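Local coordinates for manganese-binding protein (Chlamydia trachomatis, PDB 6NSI) that binds iron, manganese and nickel ions, preferring ferrous iron, and delivers them to the membrane permease of an ABC transporter for import, at residues Asn57-Glu62 / Pro101-Asp106. Residues are numbered along the deposited sequence; the frame is centred on the assembly and turned at random.
Sequences NGLGLE and PHIWTD. With FE (Fe (III) ion), chain B.
Leu59 and Pro101 bring the two loops together, their CA atoms 4.8 Å apart, where a type I' turn from Gly58 to Leu61 meets an inverse gamma turn centred on His102. The side-chain amide of Asn57 joins the two turns. Its ND2 donates to Pro101 O (3.1 Å, 144° at the hydrogen), in the carbonyl plane and on a lone pair, and more straightly to Gly58 O at 2.9 Å. Each carbonyl takes a second, backbone donor, Ile103 N and Leu61 N respectively; the two bonds from ND2 fix the rotation of the amide. With CG anti to the backbone N (chi1 -172°), OD1 lies at the edge of the Trp104 ring, 3.5 Å from CE3, the planes nearly perpendicular. Around this polar link, Leu59 and Leu61 both bring CB to 4.0 Å from Pro101 CB, while the Leu59 side chain crosses that of Ile103 at about a right angle, CD1 packing on CG2. Glu62 closes the loop on itself, OE2 accepting from Asn57 N and OE1 from Gly58 N. Pro101 CG lies over one face of the His102 imidazole, toward its rim. His102 NE2 binds iron at 2.2 Å; ND1 is hydrogen-bonded to Asp100 OD1, a second-shell contact orienting the ring. His36, His168 and Asp260 complete the metal site, consistent with the bacterial solute-binding protein 9 family.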
loop_
_atom_site.group_PDB
_atom_site.type_symbol
_atom_site.label_atom_id
_atom_site.label_comp_id
_atom_site.label_asym_id
_atom_site.label_seq_id
_atom_site.Cartn_x
_atom_site.Cartn_y
_atom_site.Cartn_z
ATOM N N ASN A 57 -10.160 -0.701 3.851
ATOM C CA ASN A 57 -8.983 -1.563 3.858
ATOM C C ASN A 57 -9.031 -2.551 5.010
ATOM O O ASN A 57 -8.604 -3.701 4.859
ATOM C CB ASN A 57 -7.705 -0.726 3.967
ATOM C CG ASN A 57 -6.455 -1.555 3.782
ATOM O OD1 ASN A 57 -6.021 -1.757 2.660
ATOM N ND2 ASN A 57 -5.858 -2.031 4.883
ATOM N N GLY A 58 -9.557 -2.120 6.159
ATOM C CA GLY A 58 -9.443 -2.895 7.376
ATOM C C GLY A 58 -7.998 -2.869 7.847
ATOM O O GLY A 58 -7.219 -1.979 7.497
ATOM N N LEU A 59 -7.648 -3.878 8.653
ATOM C CA LEU A 59 -6.289 -4.054 9.174
ATOM C C LEU A 59 -5.812 -2.812 9.919
ATOM O O LEU A 59 -4.608 -2.534 9.978
ATOM C CB LEU A 59 -5.299 -4.432 8.061
ATOM C CG LEU A 59 -5.768 -5.464 7.018
ATOM C CD1 LEU A 59 -4.723 -5.684 5.918
ATOM C CD2 LEU A 59 -6.143 -6.787 7.667
ATOM N N GLY A 60 -6.755 -2.047 10.467
ATOM C CA GLY A 60 -6.450 -0.862 11.245
ATOM C C GLY A 60 -6.213 0.419 10.470
ATOM O O GLY A 60 -5.825 1.422 11.079
ATOM N N LEU A 61 -6.423 0.434 9.150
ATOM C CA LEU A 61 -6.117 1.645 8.390
ATOM C C LEU A 61 -7.118 2.757 8.676
ATOM O O LEU A 61 -6.760 3.945 8.667
ATOM C CB LEU A 61 -6.092 1.340 6.893
ATOM C CG LEU A 61 -5.571 2.519 6.066
ATOM C CD1 LEU A 61 -4.117 2.849 6.453
ATOM C CD2 LEU A 61 -5.704 2.189 4.580
ATOM N N GLU A 62 -8.378 2.398 8.891
ATOM C CA GLU A 62 -9.434 3.356 9.222
ATOM C C GLU A 62 -9.632 3.426 10.735
ATOM O O GLU A 62 -10.737 3.257 11.238
ATOM C CB GLU A 62 -10.729 2.965 8.505
ATOM C CG GLU A 62 -10.643 2.992 6.965
ATOM C CD GLU A 62 -10.266 1.636 6.339
ATOM O OE1 GLU A 62 -10.310 0.592 7.040
ATOM O OE2 GLU A 62 -9.916 1.608 5.135
ATOM N N PRO A 101 -1.344 -2.697 7.657
ATOM C CA PRO A 101 -2.426 -2.555 6.670
ATOM C C PRO A 101 -1.972 -2.456 5.218
ATOM O O PRO A 101 -2.835 -2.468 4.327
ATOM C CB PRO A 101 -3.104 -1.250 7.101
ATOM C CG PRO A 101 -1.957 -0.442 7.645
ATOM C CD PRO A 101 -1.065 -1.426 8.356
ATOM N N HIS A 102 -0.664 -2.372 4.947
ATOM C CA HIS A 102 -0.191 -1.927 3.635
ATOM C C HIS A 102 -0.160 -3.030 2.591
ATOM O O HIS A 102 0.861 -3.207 1.915
ATOM C CB HIS A 102 1.210 -1.315 3.760
ATOM C CG HIS A 102 1.275 -0.177 4.733
ATOM N ND1 HIS A 102 1.584 -0.352 6.068
ATOM C CD2 HIS A 102 1.075 1.154 4.565
ATOM C CE1 HIS A 102 1.571 0.822 6.678
ATOM N NE2 HIS A 102 1.270 1.751 5.789
ATOM N N ILE A 103 -1.271 -3.755 2.413
ATOM C CA ILE A 103 -1.253 -4.888 1.482
ATOM C C ILE A 103 -1.319 -4.475 0.018
ATOM O O ILE A 103 -1.077 -5.314 -0.860
ATOM C CB ILE A 103 -2.406 -5.867 1.792
ATOM C CG1 ILE A 103 -3.758 -5.143 1.773
ATOM C CG2 ILE A 103 -2.164 -6.583 3.136
ATOM C CD1 ILE A 103 -5.002 -6.080 1.919
ATOM N N TRP A 104 -1.636 -3.213 -0.285
ATOM C CA TRP A 104 -1.781 -2.786 -1.674
ATOM C C TRP A 104 -0.451 -2.622 -2.404
ATOM O O TRP A 104 -0.462 -2.303 -3.601
ATOM C CB TRP A 104 -2.562 -1.468 -1.751
ATOM C CG TRP A 104 -1.893 -0.361 -0.958
ATOM C CD1 TRP A 104 -0.904 0.484 -1.390
ATOM C CD2 TRP A 104 -2.151 -0.013 0.405
ATOM N NE1 TRP A 104 -0.536 1.352 -0.372
ATOM C CE2 TRP A 104 -1.290 1.071 0.736
ATOM C CE3 TRP A 104 -3.036 -0.493 1.377
ATOM C CZ2 TRP A 104 -1.291 1.666 1.998
ATOM C CZ3 TRP A 104 -3.034 0.102 2.630
ATOM C CH2 TRP A 104 -2.166 1.170 2.930
ATOM N N THR A 105 0.688 -2.806 -1.734
ATOM C CA THR A 105 1.968 -2.824 -2.435
ATOM C C THR A 105 2.344 -4.208 -2.934
ATOM O O THR A 105 3.347 -4.341 -3.645
ATOM C CB THR A 105 3.102 -2.319 -1.538
ATOM O OG1 THR A 105 3.351 -3.279 -0.500
ATOM C CG2 THR A 105 2.742 -0.943 -0.914
ATOM N N ASP A 106 1.598 -5.238 -2.545
ATOM C CA ASP A 106 1.804 -6.591 -3.041
ATOM C C ASP A 106 0.683 -6.837 -4.053
ATOM O O ASP A 106 -0.482 -7.002 -3.674
ATOM C CB ASP A 106 1.801 -7.582 -1.874
ATOM C CG ASP A 106 1.869 -9.051 -2.322
ATOM O OD1 ASP A 106 1.459 -9.361 -3.463
ATOM O OD2 ASP A 106 2.308 -9.906 -1.510
HETATM FE FE FE B . 1.238 3.933 5.932
#